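Local coordinates for protein quinoline 2-oxidoreductase medium subunit (PDB 1T3Q) that binds FAD as the medium, flavin-carrying subunit of a molybdenum hydroxylase that oxidises quinoline at position 2, the flavin probably serving in electron transfer, at residues K2-S7 against P38-R43; K88-L93 against V169-P174; M135-S140 against A162-V167; D228-K233 against A241-L246. All blocks are in the same frame, centred on the assembly; numbering follows the deposited sequence.

Contact 1 of 4, residues K2-S7 against P38-R43; sequences KFPAFS and PLLAFR
Arg43 reaches over to Lys2 and grips one backbone carbonyl with two nitrogens. NE donates to Lys2 O at 2.8 Å, almost in line with the C=O; NH2 donates to the same oxygen at 3.1 Å along a more bent path, from above the carbonyl plane. The oxygen lies at the guanidinium edge, while Pro4 CA packs over one face, 4.1 Å from Arg43 CZ. Arginine suits the place because its extended chain carries several donors at once: NH1 also pairs with Asp129 of the large subunit. An alanine here removes these donors and would probably leave Lys2 O and that aspartate without their mate. Lys2 NZ forms salt bridges to Asp33 and Glu49 of the small subunit.

Apolar packing gathers round Leu40. Its CB meets Phe3 CD2 at 3.6 Å; CG, anti to the carbonyl carbon (chi1 -76°), carries CD2 to Pro4 CD at 3.8 Å and CD1 to Phe6 CE2 at 3.9 Å. The edge of the Phe3 ring points at Ala41, whose small methyl admits the ring close to the backbone.

Helix 36-41 ends here in a Schellman motif, Arg43 taking the positive phi, and Leu40 and Phe6 both pack on Leu50 of strand 49-52.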
loop_
_atom_site.group_PDB
_atom_site.type_symbol
_atom_site.label_atom_id
_atom_site.label_comp_id
_atom_site.label_asym_id
_atom_site.label_seq_id
_atom_site.Cartn_x
_atom_site.Cartn_y
_atom_site.Cartn_z
ATOM N N LYS C 2 15.579 1.848 23.588
ATOM C CA LYS C 2 16.020 3.090 22.965
ATOM C C LYS C 2 16.688 3.899 24.081
ATOM O O LYS C 2 16.240 3.863 25.233
ATOM C CB LYS C 2 14.835 3.873 22.387
ATOM C CG LYS C 2 14.077 3.161 21.268
ATOM C CD LYS C 2 14.991 2.749 20.126
ATOM C CE LYS C 2 14.209 2.055 19.016
ATOM N NZ LYS C 2 15.080 1.646 17.875
ATOM N N PHE C 3 17.761 4.610 23.752
ATOM C CA PHE C 3 18.478 5.406 24.746
ATOM C C PHE C 3 17.566 6.434 25.403
ATOM O O PHE C 3 16.575 6.864 24.815
ATOM C CB PHE C 3 19.619 6.205 24.105
ATOM C CG PHE C 3 20.528 5.400 23.226
ATOM C CD1 PHE C 3 21.192 6.017 22.166
ATOM C CD2 PHE C 3 20.739 4.044 23.452
ATOM C CE1 PHE C 3 22.047 5.296 21.346
ATOM C CE2 PHE C 3 21.599 3.313 22.633
ATOM C CZ PHE C 3 22.250 3.939 21.582
ATOM N N PRO C 4 17.879 6.821 26.648
ATOM C CA PRO C 4 17.048 7.831 27.304
ATOM C C PRO C 4 17.537 9.138 26.669
ATOM O O PRO C 4 18.570 9.138 25.993
ATOM C CB PRO C 4 17.431 7.691 28.777
ATOM C CG PRO C 4 18.845 7.237 28.720
ATOM C CD PRO C 4 18.843 6.231 27.593
ATOM N N ALA C 5 16.817 10.236 26.864
ATOM C CA ALA C 5 17.210 11.507 26.258
ATOM C C ALA C 5 18.433 12.174 26.892
ATOM O O ALA C 5 18.708 11.993 28.074
ATOM C CB ALA C 5 16.030 12.469 26.274
ATOM N N PHE C 6 19.168 12.938 26.085
ATOM C CA PHE C 6 20.350 13.664 26.552
ATOM C C PHE C 6 20.835 14.652 25.494
ATOM O O PHE C 6 20.519 14.511 24.313
ATOM C CB PHE C 6 21.481 12.687 26.918
ATOM C CG PHE C 6 21.826 11.706 25.825
ATOM C CD1 PHE C 6 22.563 12.104 24.713
ATOM C CD2 PHE C 6 21.383 10.385 25.898
ATOM C CE1 PHE C 6 22.852 11.198 23.686
ATOM C CE2 PHE C 6 21.666 9.477 24.881
ATOM C CZ PHE C 6 22.403 9.885 23.771
ATOM N N SER C 7 21.580 15.669 25.920
ATOM C CA SER C 7 22.116 16.643 24.976
ATOM C C SER C 7 23.489 16.138 24.544
ATOM O O SER C 7 23.992 15.155 25.091
ATOM C CB SER C 7 22.232 18.028 25.626
ATOM O OG SER C 7 23.084 17.980 26.749
ATOM N N PRO C 38 25.508 0.514 24.874
ATOM C CA PRO C 38 24.728 -0.662 25.266
ATOM C C PRO C 38 24.071 -0.392 26.628
ATOM O O PRO C 38 22.923 -0.771 26.856
ATOM C CB PRO C 38 25.779 -1.762 25.318
ATOM C CG PRO C 38 26.668 -1.389 24.159
ATOM C CD PRO C 38 26.836 0.116 24.370
ATOM N N LEU C 39 24.801 0.276 27.520
ATOM C CA LEU C 39 24.273 0.611 28.843
ATOM C C LEU C 39 23.073 1.536 28.709
ATOM O O LEU C 39 22.092 1.404 29.446
ATOM C CB LEU C 39 25.339 1.296 29.706
ATOM C CG LEU C 39 26.507 0.450 30.213
ATOM C CD1 LEU C 39 27.472 1.330 30.994
ATOM C CD2 LEU C 39 25.980 -0.675 31.092
ATOM N N LEU C 40 23.158 2.478 27.772
ATOM C CA LEU C 40 22.070 3.418 27.525
ATOM C C LEU C 40 20.871 2.688 26.939
ATOM O O LEU C 40 19.724 3.016 27.244
ATOM C CB LEU C 40 22.523 4.522 26.561
ATOM C CG LEU C 40 23.430 5.612 27.143
ATOM C CD1 LEU C 40 23.970 6.490 26.027
ATOM C CD2 LEU C 40 22.637 6.447 28.138
ATOM N N ALA C 41 21.143 1.699 26.090
ATOM C CA ALA C 41 20.084 0.913 25.464
ATOM C C ALA C 41 19.276 0.174 26.531
ATOM O O ALA C 41 18.071 -0.024 26.382
ATOM C CB ALA C 41 20.685 -0.083 24.467
ATOM N N PHE C 42 19.948 -0.228 27.606
ATOM C CA PHE C 42 19.297 -0.928 28.711
ATOM C C PHE C 42 18.841 0.074 29.761
ATOM O O PHE C 42 18.310 -0.306 30.806
ATOM C CB PHE C 42 20.269 -1.916 29.353
ATOM C CG PHE C 42 20.534 -3.133 28.517
ATOM C CD1 PHE C 42 21.805 -3.692 28.468
ATOM C CD2 PHE C 42 19.510 -3.734 27.794
ATOM C CE1 PHE C 42 22.050 -4.835 27.709
ATOM C CE2 PHE C 42 19.745 -4.876 27.033
ATOM C CZ PHE C 42 21.015 -5.427 26.990
ATOM N N ARG C 43 19.067 1.352 29.479
ATOM C CA ARG C 43 18.700 2.424 30.386
ATOM C C ARG C 43 19.241 2.175 31.785
ATOM O O ARG C 43 18.527 2.309 32.780
ATOM C CB ARG C 43 17.177 2.597 30.409
ATOM C CG ARG C 43 16.624 2.928 29.032
ATOM C CD ARG C 43 15.293 3.653 29.073
ATOM N NE ARG C 43 14.935 4.117 27.735
ATOM C CZ ARG C 43 14.005 5.028 27.473
ATOM N NH1 ARG C 43 13.318 5.592 28.461
ATOM N NH2 ARG C 43 13.770 5.387 26.218
#

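Contact 2 of 4, residues K88-L93 against V169-P174; sequences KCVPIL and VEIPIP
Val90 lays its CG2 methyl against CG2 of Ile171, 4.1 Å away, the two branched side chains meeting at a slant. The same methyl of Val90 touches Pro174, with CG2 to CD at 4.2 Å, and thus fills the angle between the strand and the segment that follows it. Ile171 serves two partners because its branches part: CG1 stands beside the backbone N (chi1 -51°) and carries CD1 on to Leu93 CD1 at 4.1 Å, while CG2 is left for the valine. A beta-branched residue fits well here, since it sits comfortably in a strand and offers two apolar surfaces.

Further along, the contact turns to the backbone. Cys89 O, at the close of helix 84-89, faces Ile173 CG2 at 3.5 Å and Pro174 CD at 4.0 Å, and Cys89 SG lies 4.1 Å from Ile173 CD1. No hydrogen bond crosses between the segments, which meet through van der Waals packing. Within the connection, Leu93 N bonds to Val90 O and helps set the turn into helix 92-97.

Leu69 of strand 68-72 continues the packing at Cys89 and Val90, and Met124 and Leu127 of helix 123-130 do so beside Leu93. The junction of helices 84-89 and 92-97 thus packs on the C-terminal end of strand 165-172, in the mixed helix and antiparallel-sheet (alpha+beta) architecture of the FAD-binding domain.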
loop_
_atom_site.group_PDB
_atom_site.type_symbol
_atom_site.label_atom_id
_atom_site.label_comp_id
_atom_site.label_asym_id
_atom_site.label_seq_id
_atom_site.Cartn_x
_atom_site.Cartn_y
_atom_site.Cartn_z
ATOM N N LYS C 88 56.270 -2.012 17.054
ATOM C CA LYS C 88 57.693 -2.159 17.330
ATOM C C LYS C 88 58.059 -1.974 18.804
ATOM O O LYS C 88 58.999 -2.600 19.297
ATOM C CB LYS C 88 58.507 -1.186 16.467
ATOM N N CYS C 89 57.314 -1.127 19.507
ATOM C CA CYS C 89 57.589 -0.871 20.917
ATOM C C CYS C 89 56.962 -1.866 21.891
ATOM O O CYS C 89 57.627 -2.330 22.815
ATOM C CB CYS C 89 57.139 0.542 21.288
ATOM S SG CYS C 89 58.044 1.850 20.441
ATOM N N VAL C 90 55.686 -2.186 21.694
ATOM C CA VAL C 90 54.987 -3.111 22.585
ATOM C C VAL C 90 54.188 -4.139 21.779
ATOM O O VAL C 90 52.954 -4.133 21.785
ATOM C CB VAL C 90 54.029 -2.337 23.533
ATOM C CG1 VAL C 90 53.417 -3.282 24.562
ATOM C CG2 VAL C 90 54.787 -1.214 24.230
ATOM N N PRO C 91 54.892 -5.048 21.081
ATOM C CA PRO C 91 54.277 -6.092 20.255
ATOM C C PRO C 91 53.219 -6.955 20.939
ATOM O O PRO C 91 52.384 -7.556 20.267
ATOM C CB PRO C 91 55.479 -6.909 19.776
ATOM C CG PRO C 91 56.491 -6.702 20.861
ATOM C CD PRO C 91 56.353 -5.233 21.144
ATOM N N ILE C 92 53.245 -7.019 22.266
ATOM C CA ILE C 92 52.258 -7.820 22.978
ATOM C C ILE C 92 50.882 -7.160 22.910
ATOM O O ILE C 92 49.859 -7.838 22.957
ATOM C CB ILE C 92 52.651 -8.026 24.465
ATOM C CG1 ILE C 92 51.644 -8.959 25.145
ATOM C CG2 ILE C 92 52.703 -6.681 25.192
ATOM C CD1 ILE C 92 51.609 -10.371 24.562
ATOM N N LEU C 93 50.857 -5.836 22.784
ATOM C CA LEU C 93 49.594 -5.103 22.725
ATOM C C LEU C 93 48.719 -5.558 21.554
ATOM O O LEU C 93 47.567 -5.938 21.744
ATOM C CB LEU C 93 49.852 -3.594 22.626
ATOM C CG LEU C 93 48.951 -2.675 23.460
ATOM C CD1 LEU C 93 49.184 -1.235 23.039
ATOM C CD2 LEU C 93 47.495 -3.040 23.283
ATOM N N VAL C 169 47.975 6.896 28.067
ATOM C CA VAL C 169 48.552 5.815 28.830
ATOM C C VAL C 169 49.987 5.693 28.363
ATOM O O VAL C 169 50.261 5.712 27.164
ATOM C CB VAL C 169 47.832 4.483 28.560
ATOM C CG1 VAL C 169 48.499 3.371 29.354
ATOM C CG2 VAL C 169 46.363 4.601 28.929
ATOM N N GLU C 170 50.904 5.595 29.313
ATOM C CA GLU C 170 52.305 5.454 28.970
ATOM C C GLU C 170 52.743 4.063 29.389
ATOM O O GLU C 170 52.671 3.701 30.561
ATOM C CB GLU C 170 53.132 6.551 29.652
ATOM C CG GLU C 170 52.860 7.937 29.053
ATOM C CD GLU C 170 53.791 9.030 29.560
ATOM O OE1 GLU C 170 53.603 10.193 29.148
ATOM O OE2 GLU C 170 54.703 8.736 30.362
ATOM N N ILE C 171 53.165 3.276 28.407
ATOM C CA ILE C 171 53.595 1.906 28.643
ATOM C C ILE C 171 55.102 1.764 28.513
ATOM O O ILE C 171 55.671 2.057 27.462
ATOM C CB ILE C 171 52.955 0.938 27.629
ATOM C CG1 ILE C 171 51.444 1.155 27.576
ATOM C CG2 ILE C 171 53.267 -0.502 28.016
ATOM C CD1 ILE C 171 50.750 0.327 26.517
ATOM N N PRO C 172 55.771 1.314 29.585
ATOM C CA PRO C 172 57.224 1.143 29.527
ATOM C C PRO C 172 57.535 0.018 28.549
ATOM O O PRO C 172 56.917 -1.044 28.612
ATOM C CB PRO C 172 57.585 0.751 30.959
ATOM C CG PRO C 172 56.497 1.369 31.777
ATOM C CD PRO C 172 55.272 1.082 30.950
ATOM N N ILE C 173 58.470 0.246 27.635
ATOM C CA ILE C 173 58.831 -0.796 26.685
ATOM C C ILE C 173 59.349 -1.970 27.515
ATOM O O ILE C 173 60.378 -1.870 28.185
ATOM C CB ILE C 173 59.913 -0.301 25.703
ATOM C CG1 ILE C 173 59.342 0.842 24.856
ATOM C CG2 ILE C 173 60.376 -1.448 24.813
ATOM C CD1 ILE C 173 60.324 1.449 23.880
ATOM N N PRO C 174 58.629 -3.100 27.491
ATOM C CA PRO C 174 59.027 -4.285 28.258
ATOM C C PRO C 174 60.378 -4.914 27.927
ATOM O O PRO C 174 60.799 -4.960 26.772
ATOM C CB PRO C 174 57.865 -5.250 28.024
ATOM C CG PRO C 174 57.393 -4.876 26.652
ATOM C CD PRO C 174 57.414 -3.370 26.699
#

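Contact 3 of 4, residues M135-S140 against A162-V167; sequences MYIASS and AGEVLV. With FAD (flavin-adenine dinucleotide), chain R.
Ala138 and Val165 form the tight heart of the contact, a hydrogen-bonded antiparallel pair. Ala138 N donates to Val165 O at 2.8 Å and Val165 N returns a bond to Ala138 O at 2.9 Å; one step on, Val167 N reaches Tyr136 O at 2.8 Å. Alanine is small enough to let Val167 CG2 come within 3.5 Å of Ala138 CB. Equally close, Ile137 CG2, set anti to its backbone N (CG1 at chi1 -55°), meets Glu164 CB at 3.5 Å. Leu166 turns its N-H and C=O to the adenine of FAD, with Leu166 N to N1A at 2.9 Å and N6A to Leu166 O at 3.0 Å, much as a further strand would bond.

Towards partly exposed Ser139 the packing slackens, Ser139 CB lying 4.1 Å from Glu164 CG. The glutamate's carboxylate pairs with Arg144 and takes the N-H of Glu161, so an alanine in place of Glu164 would probably leave that arginine without its salt bridge and Ile137 with less cover. The Tyr136 ring makes a cation-pi contact with Arg168.

The two strands lie between strands 68-72 and 142-147 in one sheet, with helix 14-23 against Ala138 and Val165, and Phe151 of helix 148-151 against Ile137 and Leu166.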
loop_
_atom_site.group_PDB
_atom_site.type_symbol
_atom_site.label_atom_id
_atom_site.label_comp_id
_atom_site.label_asym_id
_atom_site.label_seq_id
_atom_site.Cartn_x
_atom_site.Cartn_y
_atom_site.Cartn_z
ATOM N N MET C 135 48.767 5.914 33.967
ATOM C CA MET C 135 47.680 6.684 33.378
ATOM C C MET C 135 47.846 8.149 33.737
ATOM O O MET C 135 48.198 8.482 34.872
ATOM C CB MET C 135 46.313 6.226 33.901
ATOM C CG MET C 135 45.685 5.097 33.121
ATOM S SD MET C 135 46.587 3.598 33.377
ATOM C CE MET C 135 45.342 2.375 32.921
ATOM N N TYR C 136 47.593 9.019 32.767
ATOM C CA TYR C 136 47.671 10.452 33.003
ATOM C C TYR C 136 46.251 10.974 32.897
ATOM O O TYR C 136 45.605 10.855 31.855
ATOM C CB TYR C 136 48.613 11.110 31.998
ATOM C CG TYR C 136 50.048 10.717 32.266
ATOM C CD1 TYR C 136 50.539 9.475 31.863
ATOM C CD2 TYR C 136 50.890 11.548 33.007
ATOM C CE1 TYR C 136 51.829 9.063 32.197
ATOM C CE2 TYR C 136 52.184 11.144 33.349
ATOM C CZ TYR C 136 52.644 9.901 32.941
ATOM O OH TYR C 136 53.912 9.489 33.289
ATOM N N ILE C 137 45.770 11.530 34.005
ATOM C CA ILE C 137 44.408 12.023 34.118
ATOM C C ILE C 137 44.324 13.535 34.272
ATOM O O ILE C 137 44.981 14.115 35.138
ATOM C CB ILE C 137 43.725 11.353 35.326
ATOM C CG1 ILE C 137 43.821 9.828 35.178
ATOM C CG2 ILE C 137 42.281 11.810 35.434
ATOM C CD1 ILE C 137 43.501 9.050 36.441
ATOM N N ALA C 138 43.500 14.164 33.441
ATOM C CA ALA C 138 43.333 15.610 33.481
ATOM C C ALA C 138 42.083 16.040 34.230
ATOM O O ALA C 138 41.051 15.364 34.206
ATOM C CB ALA C 138 43.305 16.173 32.066
ATOM N N SER C 139 42.191 17.182 34.898
ATOM C CA SER C 139 41.086 17.757 35.650
ATOM C C SER C 139 41.287 19.259 35.570
ATOM O O SER C 139 42.254 19.727 34.974
ATOM C CB SER C 139 41.133 17.317 37.114
ATOM O OG SER C 139 42.270 17.857 37.764
ATOM N N SER C 140 40.375 20.009 36.168
ATOM C CA SER C 140 40.483 21.457 36.159
ATOM C C SER C 140 41.814 21.905 36.762
ATOM O O SER C 140 42.422 22.873 36.305
ATOM C CB SER C 140 39.333 22.065 36.958
ATOM O OG SER C 140 39.517 23.459 37.118
ATOM N N ALA C 162 35.091 12.440 39.699
ATOM C CA ALA C 162 34.095 13.196 38.954
ATOM C C ALA C 162 34.738 14.316 38.142
ATOM O O ALA C 162 35.550 15.083 38.660
ATOM C CB ALA C 162 33.057 13.777 39.912
ATOM N N GLY C 163 34.381 14.394 36.864
ATOM C CA GLY C 163 34.911 15.434 36.002
ATOM C C GLY C 163 36.288 15.208 35.405
ATOM O O GLY C 163 36.769 16.047 34.645
ATOM N N GLU C 164 36.929 14.091 35.731
ATOM C CA GLU C 164 38.262 13.818 35.199
ATOM C C GLU C 164 38.248 13.143 33.836
ATOM O O GLU C 164 37.299 12.442 33.483
ATOM C CB GLU C 164 39.061 12.958 36.171
ATOM C CG GLU C 164 39.375 13.643 37.483
ATOM C CD GLU C 164 40.394 12.876 38.285
ATOM O OE1 GLU C 164 40.159 11.675 38.542
ATOM O OE2 GLU C 164 41.430 13.470 38.654
ATOM N N VAL C 165 39.320 13.354 33.077
ATOM C CA VAL C 165 39.449 12.778 31.746
ATOM C C VAL C 165 40.781 12.047 31.599
ATOM O O VAL C 165 41.838 12.627 31.816
ATOM C CB VAL C 165 39.372 13.878 30.648
ATOM C CG1 VAL C 165 39.485 13.250 29.268
ATOM C CG2 VAL C 165 38.072 14.661 30.772
ATOM N N LEU C 166 40.720 10.764 31.254
ATOM C CA LEU C 166 41.921 9.972 31.041
ATOM C C LEU C 166 42.464 10.538 29.733
ATOM O O LEU C 166 41.764 10.550 28.723
ATOM C CB LEU C 166 41.560 8.493 30.856
ATOM C CG LEU C 166 42.581 7.435 31.281
ATOM C CD1 LEU C 166 42.164 6.085 30.715
ATOM C CD2 LEU C 166 43.969 7.802 30.805
ATOM N N VAL C 167 43.703 11.013 29.742
ATOM C CA VAL C 167 44.277 11.604 28.542
ATOM C C VAL C 167 45.137 10.660 27.723
ATOM O O VAL C 167 45.037 10.616 26.498
ATOM C CB VAL C 167 45.109 12.847 28.903
ATOM C CG1 VAL C 167 45.831 13.373 27.669
ATOM C CG2 VAL C 167 44.196 13.911 29.483
HETATM P PA FAD R . 32.703 4.328 25.550
HETATM O O1A FAD R . 31.712 3.219 25.486
HETATM O O2A FAD R . 32.406 5.502 24.978
HETATM O O5B FAD R . 32.642 4.564 27.049
HETATM C C5B FAD R . 33.316 3.760 28.070
HETATM C C4B FAD R . 33.109 4.442 29.489
HETATM O O4B FAD R . 34.350 5.207 29.758
HETATM C C3B FAD R . 31.949 5.475 29.706
HETATM O O3B FAD R . 31.467 5.446 31.016
HETATM C C2B FAD R . 32.637 6.818 29.310
HETATM O O2B FAD R . 32.049 7.927 29.943
HETATM C C1B FAD R . 34.018 6.633 29.868
HETATM N N9A FAD R . 35.088 7.273 29.104
HETATM C C8A FAD R . 35.434 7.035 27.789
HETATM N N7A FAD R . 36.586 7.604 27.441
HETATM C C5A FAD R . 37.006 8.262 28.573
HETATM C C6A FAD R . 38.229 9.073 28.874
HETATM N N6A FAD R . 39.166 9.347 28.000
HETATM N N1A FAD R . 38.300 9.565 30.171
HETATM C C2A FAD R . 37.333 9.308 31.119
HETATM N N3A FAD R . 36.188 8.589 30.935
HETATM C C4A FAD R . 36.037 8.131 29.630
HETATM N N1 FAD R . 36.016 -5.247 25.426
HETATM C C2 FAD R . 37.002 -6.078 25.773
HETATM O O2 FAD R . 37.825 -5.782 26.603
HETATM N N3 FAD R . 37.024 -7.442 25.325
HETATM C C4 FAD R . 35.980 -7.989 24.584
HETATM O O4 FAD R . 36.033 -9.156 24.266
HETATM C C4X FAD R . 34.850 -7.111 24.263
HETATM N N5 FAD R . 33.784 -7.584 23.538
HETATM C C5X FAD R . 32.795 -6.691 23.170
HETATM C C6 FAD R . 31.687 -7.203 22.418
HETATM C C7 FAD R . 30.646 -6.375 22.001
HETATM C C7M FAD R . 29.484 -6.974 21.237
HETATM C C8 FAD R . 30.684 -4.926 22.313
HETATM C C8M FAD R . 29.594 -3.971 21.888
HETATM C C9 FAD R . 31.787 -4.399 23.038
HETATM C C9A FAD R . 32.834 -5.267 23.483
HETATM N N10 FAD R . 33.993 -4.815 24.256
HETATM C C10 FAD R . 34.952 -5.688 24.673
HETATM C "C1'" FAD R . 34.005 -3.409 24.741
HETATM C "C2'" FAD R . 34.946 -2.485 23.915
HETATM O "O2'" FAD R . 36.308 -2.783 24.236
HETATM C "C3'" FAD R . 34.565 -1.052 24.296
HETATM O "O3'" FAD R . 34.899 -0.238 23.163
HETATM C "C4'" FAD R . 35.317 -0.523 25.546
HETATM O "O4'" FAD R . 35.054 -1.335 26.694
HETATM C "C5'" FAD R . 34.812 0.870 25.797
HETATM O "O5'" FAD R . 35.609 1.880 24.927
HETATM P P FAD R . 34.858 2.947 24.178
HETATM O O1P FAD R . 35.939 3.787 23.489
HETATM O O2P FAD R . 33.839 2.449 23.376
HETATM O O3P FAD R . 34.210 3.812 25.179
#

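Contact 4 of 4, residues D228-K233 against A241-L246; sequences DFLVGK and ATAAEL
Phe229 holds CG opposite its backbone N (chi1 171°), which swings the ring out to Thr242, whose CG2 is likewise turned opposite the threonine's own N. The result is a CH-pi contact between two consecutive helices, 224-230 and 237-248, paired in the C-terminal domain. Thr242 CG2 stands 4.0 Å from the centroid of the Phe229 ring, 27° off its normal, and the two side chains cross at about a right angle. Threonine suits this position by splitting its roles: the methyl covers the ring, while OG1 bonds to Ser238 O one helical turn back.

Leu246, a turn further along its helix, fits its CD1 against the root of the phenylalanine, 3.4 Å from Phe229 CB. Between these two, Ala243 offers only a methyl, and so lets both neighbours come near: its CB lies 4.0 Å from Phe229 CD2 and 3.8 Å from Leu230 CD2. Behind this row, Ala243 packs on Ile276 of helix 261-284 and Leu230 on Ala209 and Ile211 of strand 205-214.

After Leu230 the chain folds into a type II turn with Gly232, at positive phi, where a side chain would jam against the preceding carbonyl. The turn brings Lys233 back over the opposite face of the phenylalanine ring, its CD near the rim. Lys233 NZ then bonds to Phe229 O at 2.6 Å, in the plane of that carbonyl.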
loop_
_atom_site.group_PDB
_atom_site.type_symbol
_atom_site.label_atom_id
_atom_site.label_comp_id
_atom_site.label_asym_id
_atom_site.label_seq_id
_atom_site.Cartn_x
_atom_site.Cartn_y
_atom_site.Cartn_z
ATOM N N ASP C 228 58.186 -16.069 41.793
ATOM C CA ASP C 228 59.293 -16.503 42.638
ATOM C C ASP C 228 59.715 -17.944 42.355
ATOM O O ASP C 228 60.903 -18.252 42.315
ATOM C CB ASP C 228 58.909 -16.343 44.113
ATOM C CG ASP C 228 58.745 -14.883 44.523
ATOM O OD1 ASP C 228 58.372 -14.630 45.690
ATOM O OD2 ASP C 228 58.992 -13.987 43.684
ATOM N N PHE C 229 58.737 -18.821 42.153
ATOM C CA PHE C 229 59.013 -20.225 41.867
ATOM C C PHE C 229 59.777 -20.430 40.561
ATOM O O PHE C 229 60.691 -21.253 40.490
ATOM C CB PHE C 229 57.705 -21.015 41.800
ATOM C CG PHE C 229 57.873 -22.419 41.295
ATOM C CD1 PHE C 229 58.392 -23.413 42.117
ATOM C CD2 PHE C 229 57.538 -22.743 39.984
ATOM C CE1 PHE C 229 58.574 -24.713 41.641
ATOM C CE2 PHE C 229 57.717 -24.041 39.497
ATOM C CZ PHE C 229 58.234 -25.024 40.327
ATOM N N LEU C 230 59.400 -19.688 39.528
ATOM C CA LEU C 230 60.031 -19.816 38.220
ATOM C C LEU C 230 61.480 -19.337 38.126
ATOM O O LEU C 230 62.224 -19.779 37.249
ATOM C CB LEU C 230 59.186 -19.091 37.166
ATOM C CG LEU C 230 57.853 -19.752 36.802
ATOM C CD1 LEU C 230 57.039 -18.837 35.899
ATOM C CD2 LEU C 230 58.119 -21.081 36.110
ATOM N N VAL C 231 61.884 -18.443 39.022
ATOM C CA VAL C 231 63.246 -17.915 39.003
ATOM C C VAL C 231 64.311 -18.999 39.150
ATOM O O VAL C 231 64.369 -19.696 40.166
ATOM C CB VAL C 231 63.454 -16.871 40.120
ATOM C CG1 VAL C 231 64.896 -16.374 40.107
ATOM C CG2 VAL C 231 62.497 -15.707 39.922
ATOM N N GLY C 232 65.147 -19.130 38.120
ATOM C CA GLY C 232 66.219 -20.109 38.133
ATOM C C GLY C 232 65.850 -21.485 37.609
ATOM O O GLY C 232 66.666 -22.407 37.635
ATOM N N LYS C 233 64.630 -21.644 37.117
ATOM C CA LYS C 233 64.230 -22.953 36.627
ATOM C C LYS C 233 64.162 -23.103 35.115
ATOM O O LYS C 233 63.918 -22.140 34.384
ATOM C CB LYS C 233 62.891 -23.353 37.257
ATOM C CG LYS C 233 62.998 -23.528 38.764
ATOM C CD LYS C 233 61.787 -24.195 39.368
ATOM C CE LYS C 233 61.992 -24.395 40.856
ATOM N NZ LYS C 233 62.249 -23.095 41.534
ATOM N N ALA C 241 53.452 -26.398 34.917
ATOM C CA ALA C 241 52.271 -26.910 35.603
ATOM C C ALA C 241 52.277 -26.493 37.072
ATOM O O ALA C 241 51.258 -26.053 37.602
ATOM C CB ALA C 241 52.215 -28.430 35.492
ATOM N N THR C 242 53.426 -26.634 37.728
ATOM C CA THR C 242 53.538 -26.262 39.135
ATOM C C THR C 242 53.331 -24.760 39.310
ATOM O O THR C 242 52.664 -24.320 40.247
ATOM C CB THR C 242 54.921 -26.640 39.712
ATOM O OG1 THR C 242 55.118 -28.052 39.599
ATOM C CG2 THR C 242 55.011 -26.244 41.175
ATOM N N ALA C 243 53.900 -23.974 38.406
ATOM C CA ALA C 243 53.754 -22.522 38.481
ATOM C C ALA C 243 52.287 -22.133 38.297
ATOM O O ALA C 243 51.797 -21.200 38.941
ATOM C CB ALA C 243 54.611 -21.852 37.417
ATOM N N ALA C 244 51.591 -22.858 37.422
ATOM C CA ALA C 244 50.177 -22.594 37.154
ATOM C C ALA C 244 49.332 -22.829 38.411
ATOM O O ALA C 244 48.379 -22.096 38.673
ATOM C CB ALA C 244 49.686 -23.484 36.010
ATOM N N GLU C 245 49.689 -23.852 39.181
ATOM C CA GLU C 245 48.983 -24.165 40.422
ATOM C C GLU C 245 49.204 -23.036 41.425
ATOM O O GLU C 245 48.264 -22.561 42.065
ATOM C CB GLU C 245 49.507 -25.474 41.013
ATOM C CG GLU C 245 49.161 -26.714 40.205
ATOM N N LEU C 246 50.460 -22.616 41.559
ATOM C CA LEU C 246 50.823 -21.544 42.477
ATOM C C LEU C 246 50.145 -20.237 42.101
ATOM O O LEU C 246 49.735 -19.470 42.969
ATOM C CB LEU C 246 52.340 -21.344 42.482
ATOM C CG LEU C 246 53.196 -22.452 43.094
ATOM C CD1 LEU C 246 54.666 -22.142 42.860
ATOM C CD2 LEU C 246 52.901 -22.566 44.585
#

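Along the chain, contact 1 closes first, contact 3 falls within the stretch spanned by contact 2, and contact 4 comes last. Contacts 2 and 3 share strand 165-172, their centres 22 Å apart, and touch through a probable hydrogen bond between Glu170 OE2 and Tyr136 OH, 3.1 Å. One end of that strand thus meets the adenine of FAD while the other is packed by helices. Contact 1, also in the FAD-binding part of the chain, lies about 24 Å from contact 3 between centres and borders the other subunits. Contact 4 belongs to the C-terminal domain, with its centre 47 Å from that of contact 1, on the opposite side of the chain's centre and away from the flavin.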